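PDB 1T9F: protein 1d10 from Caenorhabditis elegans, which is of unknown function but, as a signal-bearing protein built from three MIR repeats in a beta-trefoil, probably works in the secretory pathway. Local coordinates for residues Cys71-Arg76 and Asp115-Cys121; Asp20-His25 and Gln157-Val161; Cys9-Phe15 and Ser51-Pro57. All coordinates share one frame; numbering follows the deposited sequence.

Contact 1 of 3, residues Cys71-Arg76 and Asp115-Cys121; sequences CGDKIR and DDWTVIC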
loop_
_atom_site.group_PDB
_atom_site.type_symbol
_atom_site.label_atom_id
_atom_site.label_comp_id
_atom_site.label_asym_id
_atom_site.label_seq_id
_atom_site.Cartn_x
_atom_site.Cartn_y
_atom_site.Cartn_z
ATOM N N CYS A 71 -13.536 -8.631 2.710
ATOM C CA CYS A 71 -13.226 -7.453 3.518
ATOM C C CYS A 71 -12.925 -7.917 4.932
ATOM O O CYS A 71 -13.568 -8.831 5.443
ATOM C CB CYS A 71 -14.397 -6.450 3.504
ATOM S SG CYS A 71 -14.843 -5.968 1.804
ATOM N N GLY A 72 -11.935 -7.294 5.557
ATOM C CA GLY A 72 -11.558 -7.676 6.898
ATOM C C GLY A 72 -10.367 -8.618 6.881
ATOM O O GLY A 72 -9.663 -8.756 7.880
ATOM N N ASP A 73 -10.141 -9.283 5.753
ATOM C CA ASP A 73 -9.002 -10.192 5.643
ATOM C C ASP A 73 -7.705 -9.409 5.477
ATOM O O ASP A 73 -7.712 -8.276 4.996
ATOM C CB ASP A 73 -9.179 -11.138 4.448
ATOM C CG ASP A 73 -9.955 -12.395 4.806
ATOM O OD1 ASP A 73 -10.190 -13.217 3.897
ATOM O OD2 ASP A 73 -10.321 -12.565 5.991
ATOM N N LYS A 74 -6.596 -10.011 5.894
ATOM C CA LYS A 74 -5.293 -9.380 5.764
ATOM C C LYS A 74 -4.664 -9.805 4.444
ATOM O O LYS A 74 -4.952 -10.888 3.928
ATOM C CB LYS A 74 -4.376 -9.783 6.928
ATOM C CG LYS A 74 -4.760 -9.129 8.248
ATOM C CD LYS A 74 -3.776 -9.432 9.357
ATOM C CE LYS A 74 -3.880 -10.871 9.822
ATOM N NZ LYS A 74 -3.043 -11.091 11.033
ATOM N N ILE A 75 -3.839 -8.929 3.883
ATOM C CA ILE A 75 -3.133 -9.221 2.644
ATOM C C ILE A 75 -1.740 -8.644 2.770
ATOM O O ILE A 75 -1.413 -7.995 3.757
ATOM C CB ILE A 75 -3.777 -8.560 1.406
ATOM C CG1 ILE A 75 -3.773 -7.031 1.558
ATOM C CG2 ILE A 75 -5.173 -9.097 1.201
ATOM C CD1 ILE A 75 -4.239 -6.274 0.308
ATOM N N ARG A 76 -0.922 -8.918 1.764
ATOM C CA ARG A 76 0.419 -8.382 1.672
ATOM C C ARG A 76 0.461 -7.793 0.266
ATOM O O ARG A 76 -0.219 -8.285 -0.636
ATOM C CB ARG A 76 1.466 -9.488 1.831
ATOM C CG ARG A 76 1.791 -9.836 3.288
ATOM C CD ARG A 76 2.875 -10.904 3.366
ATOM N NE ARG A 76 2.407 -12.146 2.768
ATOM C CZ ARG A 76 3.193 -13.135 2.354
ATOM N NH1 ARG A 76 4.509 -13.036 2.473
ATOM N NH2 ARG A 76 2.657 -14.219 1.803
ATOM N N ASP A 115 4.383 -7.115 7.203
ATOM C CA ASP A 115 3.907 -6.904 5.838
ATOM C C ASP A 115 2.387 -7.051 5.706
ATOM O O ASP A 115 1.836 -6.776 4.637
ATOM C CB ASP A 115 4.564 -7.896 4.862
ATOM C CG ASP A 115 6.078 -7.723 4.760
ATOM O OD1 ASP A 115 6.565 -6.583 4.898
ATOM O OD2 ASP A 115 6.776 -8.734 4.516
ATOM N N ASP A 116 1.722 -7.483 6.785
ATOM C CA ASP A 116 0.273 -7.693 6.769
ATOM C C ASP A 116 -0.577 -6.427 6.909
ATOM O O ASP A 116 -0.372 -5.622 7.816
ATOM C CB ASP A 116 -0.152 -8.674 7.876
ATOM C CG ASP A 116 0.297 -10.108 7.614
ATOM O OD1 ASP A 116 0.511 -10.484 6.438
ATOM O OD2 ASP A 116 0.417 -10.870 8.602
ATOM N N TRP A 117 -1.549 -6.281 6.014
ATOM C CA TRP A 117 -2.465 -5.145 6.027
ATOM C C TRP A 117 -3.907 -5.648 5.961
ATOM O O TRP A 117 -4.232 -6.506 5.138
ATOM C CB TRP A 117 -2.219 -4.222 4.831
ATOM C CG TRP A 117 -0.852 -3.612 4.801
ATOM C CD1 TRP A 117 0.293 -4.200 4.350
ATOM C CD2 TRP A 117 -0.483 -2.301 5.244
ATOM N NE1 TRP A 117 1.353 -3.337 4.481
ATOM C CE2 TRP A 117 0.908 -2.165 5.028
ATOM C CE3 TRP A 117 -1.189 -1.230 5.801
ATOM C CZ2 TRP A 117 1.607 -1.000 5.351
ATOM C CZ3 TRP A 117 -0.492 -0.064 6.122
ATOM C CH2 TRP A 117 0.894 0.038 5.896
ATOM N N THR A 118 -4.761 -5.117 6.829
ATOM C CA THR A 118 -6.163 -5.506 6.846
ATOM C C THR A 118 -6.902 -4.667 5.825
ATOM O O THR A 118 -6.775 -3.441 5.813
ATOM C CB THR A 118 -6.796 -5.264 8.226
ATOM O OG1 THR A 118 -6.093 -6.024 9.212
ATOM C CG2 THR A 118 -8.261 -5.691 8.222
ATOM N N VAL A 119 -7.659 -5.316 4.954
ATOM C CA VAL A 119 -8.408 -4.588 3.944
ATOM C C VAL A 119 -9.715 -4.112 4.565
ATOM O O VAL A 119 -10.508 -4.914 5.060
ATOM C CB VAL A 119 -8.723 -5.460 2.723
ATOM C CG1 VAL A 119 -9.352 -4.610 1.631
ATOM C CG2 VAL A 119 -7.443 -6.112 2.208
ATOM N N ILE A 120 -9.925 -2.804 4.550
ATOM C CA ILE A 120 -11.136 -2.245 5.129
ATOM C C ILE A 120 -12.118 -1.800 4.059
ATOM O O ILE A 120 -12.052 -0.673 3.566
ATOM C CB ILE A 120 -10.812 -1.052 6.056
ATOM C CG1 ILE A 120 -9.869 -1.506 7.164
ATOM C CG2 ILE A 120 -12.095 -0.496 6.678
ATOM C CD1 ILE A 120 -9.450 -0.402 8.090
ATOM N N CYS A 121 -13.001 -2.712 3.671
ATOM C CA CYS A 121 -14.033 -2.402 2.699
ATOM C C CYS A 121 -15.394 -2.800 3.272
ATOM O O CYS A 121 -15.465 -3.543 4.251
ATOM C CB CYS A 121 -13.782 -3.080 1.341
ATOM S SG CYS A 121 -13.274 -4.831 1.170
HETATM O O HOH W 1 -0.630 -10.516 11.107
#
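C71 and C121 are joined by a disulfide (SG to SG 2.0 Å), which ties the backbones together at one end of the two segments, beyond the paired residues. Four backbone hydrogen bonds follow. I75 and W117 form a reciprocal pair, N to O 2.8 Å in both directions; V119 N reaches D73 O at 3.0 Å, and G72 N reaches V119 O at 2.8 Å. G72 has a positive phi of 98°, a conformation in which a side chain would press on the carbonyl O of C71, so glycine suits the turn into the strand. This antiparallel pairing joins the first and last strands of the second MIR repeat, neighbours in the six-stranded barrel of the beta-trefoil. Apolar contact occupies the barrel side, where I75 CD1 meets V119 CG2 at 3.7 Å, the branched side chains crossing at about a right angle. On the K74 and T118 face charges couple loosely: K74 NZ and D116 OD2 are 4.2 Å apart, beyond a salt bridge. The K74 chain bends at chi3 (-72°) toward a water that accepts from NZ and donates to OD2 (2.7 Å). D116 OD1 is held by L59 N. R76 lays CG and CD beside D115 and D116, while its NE bonds to P57 O.

Contact 2 of 3, residues Asp20-His25 and Gln157-Val161; sequences DGSRLH and QREVV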
loop_
_atom_site.group_PDB
_atom_site.type_symbol
_atom_site.label_atom_id
_atom_site.label_comp_id
_atom_site.label_asym_id
_atom_site.label_seq_id
_atom_site.Cartn_x
_atom_site.Cartn_y
_atom_site.Cartn_z
ATOM N N ASP A 20 -6.464 12.571 -3.775
ATOM C CA ASP A 20 -5.347 13.214 -4.468
ATOM C C ASP A 20 -5.144 12.696 -5.892
ATOM O O ASP A 20 -4.622 13.409 -6.748
ATOM C CB ASP A 20 -4.050 13.026 -3.671
ATOM C CG ASP A 20 -2.895 13.802 -4.259
ATOM O OD1 ASP A 20 -3.094 14.993 -4.579
ATOM O OD2 ASP A 20 -1.793 13.233 -4.394
ATOM N N GLY A 21 -5.541 11.453 -6.142
ATOM C CA GLY A 21 -5.379 10.884 -7.476
ATOM C C GLY A 21 -4.008 10.270 -7.755
ATOM O O GLY A 21 -3.794 9.687 -8.818
ATOM N N SER A 22 -3.081 10.392 -6.808
ATOM C CA SER A 22 -1.736 9.837 -6.968
ATOM C C SER A 22 -1.732 8.312 -6.789
ATOM O O SER A 22 -2.586 7.761 -6.092
ATOM C CB SER A 22 -0.791 10.482 -5.954
ATOM O OG SER A 22 -1.298 10.357 -4.638
ATOM N N ARG A 23 -0.769 7.637 -7.416
ATOM C CA ARG A 23 -0.676 6.180 -7.337
ATOM C C ARG A 23 0.401 5.706 -6.379
ATOM O O ARG A 23 1.509 6.249 -6.374
ATOM C CB ARG A 23 -0.387 5.580 -8.714
ATOM C CG ARG A 23 -1.524 5.683 -9.703
ATOM C CD ARG A 23 -1.534 7.024 -10.405
ATOM N NE ARG A 23 -2.756 7.218 -11.181
ATOM C CZ ARG A 23 -3.125 6.461 -12.207
ATOM N NH1 ARG A 23 -2.365 5.446 -12.600
ATOM N NH2 ARG A 23 -4.261 6.722 -12.839
ATOM N N LEU A 24 0.075 4.692 -5.577
ATOM C CA LEU A 24 1.038 4.131 -4.620
ATOM C C LEU A 24 2.234 3.730 -5.460
ATOM O O LEU A 24 2.078 3.132 -6.536
ATOM C CB LEU A 24 0.448 2.924 -3.893
ATOM C CG LEU A 24 1.284 2.430 -2.705
ATOM C CD1 LEU A 24 1.454 3.543 -1.697
ATOM C CD2 LEU A 24 0.602 1.235 -2.062
ATOM N N HIS A 25 3.432 4.001 -4.953
ATOM C CA HIS A 25 4.619 3.789 -5.771
ATOM C C HIS A 25 5.873 3.461 -4.965
ATOM O O HIS A 25 5.974 3.781 -3.773
ATOM C CB HIS A 25 4.804 5.103 -6.554
ATOM C CG HIS A 25 5.919 5.108 -7.558
ATOM N ND1 HIS A 25 7.208 5.472 -7.236
ATOM C CD2 HIS A 25 5.909 4.903 -8.897
ATOM C CE1 HIS A 25 7.945 5.496 -8.333
ATOM N NE2 HIS A 25 7.180 5.155 -9.355
ATOM N N GLN A 157 6.726 13.943 -5.488
ATOM C CA GLN A 157 6.098 12.702 -5.045
ATOM C C GLN A 157 5.557 12.878 -3.628
ATOM O O GLN A 157 6.200 13.503 -2.780
ATOM C CB GLN A 157 7.105 11.553 -5.125
ATOM C CG GLN A 157 7.532 11.254 -6.562
ATOM C CD GLN A 157 8.420 10.038 -6.691
ATOM O OE1 GLN A 157 8.275 9.070 -5.952
ATOM N NE2 GLN A 157 9.331 10.070 -7.659
ATOM N N ARG A 158 4.366 12.344 -3.375
ATOM C CA ARG A 158 3.740 12.487 -2.062
ATOM C C ARG A 158 4.239 11.508 -1.003
ATOM O O ARG A 158 4.508 10.340 -1.296
ATOM C CB ARG A 158 2.219 12.366 -2.184
ATOM C CG ARG A 158 1.551 13.479 -2.991
ATOM C CD ARG A 158 1.730 13.282 -4.484
ATOM N NE ARG A 158 0.737 14.018 -5.265
ATOM C CZ ARG A 158 0.820 15.307 -5.580
ATOM N NH1 ARG A 158 1.860 16.026 -5.186
ATOM N NH2 ARG A 158 -0.145 15.879 -6.294
ATOM N N GLU A 159 4.363 11.998 0.231
ATOM C CA GLU A 159 4.813 11.161 1.336
ATOM C C GLU A 159 3.681 10.229 1.759
ATOM O O GLU A 159 2.539 10.658 1.926
ATOM C CB GLU A 159 5.239 12.018 2.541
ATOM C CG GLU A 159 5.599 11.195 3.780
ATOM C CD GLU A 159 5.803 12.046 5.034
ATOM O OE1 GLU A 159 5.067 13.040 5.208
ATOM O OE2 GLU A 159 6.687 11.706 5.850
ATOM N N VAL A 160 4.015 8.951 1.905
ATOM C CA VAL A 160 3.074 7.925 2.330
ATOM C C VAL A 160 3.484 7.534 3.754
ATOM O O VAL A 160 4.661 7.252 4.019
ATOM C CB VAL A 160 3.155 6.682 1.419
ATOM C CG1 VAL A 160 2.287 5.564 1.988
ATOM C CG2 VAL A 160 2.703 7.029 0.002
ATOM N N VAL A 161 2.526 7.518 4.671
ATOM C CA VAL A 161 2.836 7.185 6.055
ATOM C C VAL A 161 1.721 6.406 6.740
ATOM O O VAL A 161 0.684 6.113 6.143
ATOM C CB VAL A 161 3.082 8.452 6.903
ATOM C CG1 VAL A 161 4.153 9.324 6.263
ATOM C CG2 VAL A 161 1.782 9.222 7.061
#
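D20 and R158 meet because each side chain is turned toward the other: CG of D20 stands anti to its own backbone N (chi1 -174°), and the R158 chain bends at chi2 (77°), swinging NE toward the carboxylate. L24 starts out pointing away from 157-161, but its first two torsions bring CD1 back to V160.

D20 and R158 approach from opposite directions and form a salt bridge, R158 NE to D20 OD2 2.8 Å. As a hydrogen bond it is weak, with an N-H...O angle of only 122°, and the carboxylate and guanidinium planes are well out of alignment. The attraction is therefore better read as charge pairing than as a precise two-pronged clasp; the second carboxylate oxygen, OD1, stays 3.5 Å from R158 NH2.

S22 steadies the carboxylate. Its OG bonds to D20 OD2 at 2.9 Å, on the anti side of that oxygen and somewhat out of the carboxylate plane, so OD2 takes a hydrogen bond from the serine and a weak one from the arginine. A small hydroxyl side chain suits this spot, because CB of S22 also lies at the edge of the guanidinium, 3.9 Å from R158 NE.

Further along, the contact becomes apolar. L24 CD1 touches V160 CG2 at 4.1 Å, the side chains crossing at about a right angle, and L143 and L145 add to the cover over V160. At the far end Q157 OE1 lies 4.0 Å from H25 ND1, the amide nearly perpendicular to the ring; that oxygen is bonded to T41 OG1.

The two strands do not pair directly. Both flank strand 38-43, R23 and H25 bonding to V43 and T41 and R158 to A42. Strand 38-43 thus links a strand of the first MIR repeat to one of the third within the hairpin cap that closes one end of a beta-trefoil barrel.

Contact 3 of 3, residues Cys9-Phe15 and Ser51-Pro57; sequences CYSVLKF and SHWQIFP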
loop_
_atom_site.group_PDB
_atom_site.type_symbol
_atom_site.label_atom_id
_atom_site.label_comp_id
_atom_site.label_asym_id
_atom_site.label_seq_id
_atom_site.Cartn_x
_atom_site.Cartn_y
_atom_site.Cartn_z
ATOM N N CYS A 9 -6.843 -12.663 -5.468
ATOM C CA CYS A 9 -5.516 -12.961 -4.962
ATOM C C CYS A 9 -4.517 -13.123 -6.107
ATOM O O CYS A 9 -4.808 -13.773 -7.104
ATOM C CB CYS A 9 -5.579 -14.222 -4.111
ATOM S SG CYS A 9 -4.422 -14.201 -2.716
ATOM N N TYR A 10 -3.347 -12.515 -5.944
ATOM C CA TYR A 10 -2.271 -12.519 -6.935
ATOM C C TYR A 10 -2.550 -11.628 -8.140
ATOM O O TYR A 10 -1.809 -11.650 -9.122
ATOM C CB TYR A 10 -1.942 -13.943 -7.397
ATOM C CG TYR A 10 -1.303 -14.766 -6.307
ATOM C CD1 TYR A 10 -0.151 -14.322 -5.662
ATOM C CD2 TYR A 10 -1.871 -15.965 -5.892
ATOM C CE1 TYR A 10 0.417 -15.053 -4.624
ATOM C CE2 TYR A 10 -1.316 -16.702 -4.861
ATOM C CZ TYR A 10 -0.174 -16.244 -4.230
ATOM O OH TYR A 10 0.369 -16.981 -3.207
ATOM N N SER A 11 -3.624 -10.849 -8.078
ATOM C CA SER A 11 -3.912 -9.941 -9.177
ATOM C C SER A 11 -2.873 -8.822 -9.057
ATOM O O SER A 11 -2.307 -8.612 -7.984
ATOM C CB SER A 11 -5.333 -9.379 -9.050
ATOM O OG SER A 11 -5.516 -8.734 -7.804
ATOM N N VAL A 12 -2.602 -8.127 -10.157
ATOM C CA VAL A 12 -1.635 -7.033 -10.156
ATOM C C VAL A 12 -2.395 -5.773 -10.508
ATOM O O VAL A 12 -3.103 -5.739 -11.513
ATOM C CB VAL A 12 -0.532 -7.231 -11.214
ATOM C CG1 VAL A 12 0.382 -6.024 -11.237
ATOM C CG2 VAL A 12 0.268 -8.474 -10.907
ATOM N N LEU A 13 -2.244 -4.735 -9.698
ATOM C CA LEU A 13 -2.966 -3.499 -9.957
ATOM C C LEU A 13 -2.318 -2.263 -9.349
ATOM O O LEU A 13 -1.278 -2.352 -8.699
ATOM C CB LEU A 13 -4.401 -3.657 -9.449
ATOM C CG LEU A 13 -4.512 -4.455 -8.150
ATOM C CD1 LEU A 13 -4.011 -3.610 -7.016
ATOM C CD2 LEU A 13 -5.941 -4.888 -7.898
ATOM N N LYS A 14 -2.937 -1.112 -9.589
ATOM C CA LYS A 14 -2.461 0.162 -9.068
ATOM C C LYS A 14 -3.398 0.619 -7.960
ATOM O O LYS A 14 -4.606 0.385 -8.029
ATOM C CB LYS A 14 -2.456 1.226 -10.170
ATOM C CG LYS A 14 -1.579 0.908 -11.362
ATOM C CD LYS A 14 -1.997 1.763 -12.553
ATOM C CE LYS A 14 -1.222 1.401 -13.801
ATOM N NZ LYS A 14 -1.940 1.856 -15.033
ATOM N N PHE A 15 -2.838 1.263 -6.941
ATOM C CA PHE A 15 -3.615 1.788 -5.827
ATOM C C PHE A 15 -3.618 3.304 -5.957
ATOM O O PHE A 15 -2.585 3.953 -5.789
ATOM C CB PHE A 15 -2.998 1.377 -4.486
ATOM C CG PHE A 15 -3.168 -0.086 -4.166
ATOM C CD1 PHE A 15 -2.382 -1.047 -4.792
ATOM C CD2 PHE A 15 -4.156 -0.503 -3.283
ATOM C CE1 PHE A 15 -2.582 -2.399 -4.547
ATOM C CE2 PHE A 15 -4.368 -1.856 -3.030
ATOM C CZ PHE A 15 -3.582 -2.805 -3.665
ATOM N N SER A 51 4.582 1.471 -10.316
ATOM C CA SER A 51 3.361 1.745 -9.558
ATOM C C SER A 51 2.490 0.502 -9.472
ATOM O O SER A 51 1.348 0.566 -8.999
ATOM C CB SER A 51 2.545 2.874 -10.202
ATOM O OG SER A 51 3.243 4.107 -10.139
ATOM N N HIS A 52 3.017 -0.624 -9.949
ATOM C CA HIS A 52 2.262 -1.869 -9.906
ATOM C C HIS A 52 2.587 -2.693 -8.678
ATOM O O HIS A 52 3.762 -2.846 -8.307
ATOM C CB HIS A 52 2.512 -2.693 -11.166
ATOM C CG HIS A 52 1.860 -2.116 -12.379
ATOM N ND1 HIS A 52 2.374 -1.031 -13.052
ATOM C CD2 HIS A 52 0.686 -2.411 -12.983
ATOM C CE1 HIS A 52 1.544 -0.680 -14.017
ATOM N NE2 HIS A 52 0.509 -1.500 -13.996
ATOM N N TRP A 53 1.528 -3.209 -8.054
ATOM C CA TRP A 53 1.640 -4.026 -6.855
ATOM C C TRP A 53 0.861 -5.320 -7.018
ATOM O O TRP A 53 -0.175 -5.356 -7.682
ATOM C CB TRP A 53 1.084 -3.277 -5.645
ATOM C CG TRP A 53 1.743 -1.979 -5.382
ATOM C CD1 TRP A 53 1.515 -0.796 -6.024
ATOM C CD2 TRP A 53 2.750 -1.724 -4.407
ATOM N NE1 TRP A 53 2.326 0.186 -5.502
ATOM C CE2 TRP A 53 3.092 -0.359 -4.507
ATOM C CE3 TRP A 53 3.402 -2.521 -3.449
ATOM C CZ2 TRP A 53 4.055 0.233 -3.686
ATOM C CZ3 TRP A 53 4.359 -1.935 -2.632
ATOM C CH2 TRP A 53 4.676 -0.567 -2.757
ATOM N N GLN A 54 1.350 -6.387 -6.402
ATOM C CA GLN A 54 0.666 -7.663 -6.489
ATOM C C GLN A 54 0.108 -8.076 -5.145
ATOM O O GLN A 54 0.811 -8.086 -4.133
ATOM C CB GLN A 54 1.612 -8.746 -7.006
ATOM C CG GLN A 54 0.942 -10.103 -7.151
ATOM C CD GLN A 54 1.793 -11.066 -7.944
ATOM O OE1 GLN A 54 3.015 -11.064 -7.822
ATOM N NE2 GLN A 54 1.152 -11.902 -8.755
ATOM N N ILE A 55 -1.170 -8.416 -5.137
ATOM C CA ILE A 55 -1.832 -8.839 -3.916
ATOM C C ILE A 55 -1.439 -10.262 -3.548
ATOM O O ILE A 55 -1.579 -11.182 -4.357
ATOM C CB ILE A 55 -3.360 -8.761 -4.069
ATOM C CG1 ILE A 55 -3.762 -7.318 -4.387
ATOM C CG2 ILE A 55 -4.037 -9.234 -2.787
ATOM C CD1 ILE A 55 -5.199 -7.161 -4.718
ATOM N N PHE A 56 -0.931 -10.420 -2.325
ATOM C CA PHE A 56 -0.518 -11.715 -1.788
ATOM C C PHE A 56 -1.365 -12.061 -0.567
ATOM O O PHE A 56 -1.884 -11.169 0.106
ATOM C CB PHE A 56 0.946 -11.673 -1.337
ATOM C CG PHE A 56 1.926 -12.108 -2.389
ATOM C CD1 PHE A 56 2.084 -11.383 -3.559
ATOM C CD2 PHE A 56 2.698 -13.249 -2.199
ATOM C CE1 PHE A 56 3.002 -11.782 -4.530
ATOM C CE2 PHE A 56 3.624 -13.661 -3.169
ATOM C CZ PHE A 56 3.772 -12.923 -4.332
ATOM N N PRO A 57 -1.514 -13.361 -0.260
ATOM C CA PRO A 57 -2.311 -13.716 0.921
ATOM C C PRO A 57 -1.500 -13.268 2.132
ATOM O O PRO A 57 -0.307 -12.980 1.998
ATOM C CB PRO A 57 -2.429 -15.235 0.815
ATOM C CG PRO A 57 -1.140 -15.624 0.138
ATOM C CD PRO A 57 -1.002 -14.568 -0.938
HETATM O O HOH W 2 -0.369 2.104 -7.625
#
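The ring of F56 receives Y10 on one face: CE1 of the tyrosine sits over its centre, 3.7 Å above the plane, in a T-shaped stack with centroids 5.0 Å apart. Y10 OH then runs on to P57 CD. An offset edge-to-face pair turns the edge of F15 to the face of the five-membered ring of W53, planes at 87°. K14 CG lies over one face of H52, toward the rim, and K14 CE comes to 3.4 Å from NE2, the side chains running side by side; V12 CG1 is at the ring's edge. K14 NZ forms a salt bridge with D47. These groups flank an antiparallel pairing of the first and last strands of the first MIR repeat, adjacent staves of the beta-trefoil barrel. L13 and W53 bond reciprocally (N to O 3.0 Å each way), I55 N bonds S11 O at 3.1 Å, and the ladder runs on past the strand with Y10 N to I55 O (2.7 Å). Q54, extended with chi1 -179°, donates a nearly straight bond from NE2 to Y10 O (3.0 Å), which lies in its amide plane, though NE2 is tilted 33° from the carbonyl plane. Behind the strands, I55 CD1 packs on L13 CD2 (4.0 Å). A water accepts from F15 N and bridges to S51 O.

In the fold
Contacts 1 and 3 are equivalent pairings in successive MIR repeats, and their centres lie about 13 Å apart. They join directly, since strands 53-57 and 74-79 are barrel neighbours: R76 O and F56 N are 2.8 Å apart, and I75 packs on I55. Contact 2 lies in the cap, its centre about 16 Å from that of contact 3 and about 19 Å from that of contact 1, on the opposite side of the chain's centre from contact 1. It still meets contact 3, where L24 N is 2.8 Å from F15 O and L24 O is 3.1 Å from W53 NE1. No active site can be assigned to any of the three; a malonate ion, probably from crystallisation, lies about 6 Å from the C121 side chain.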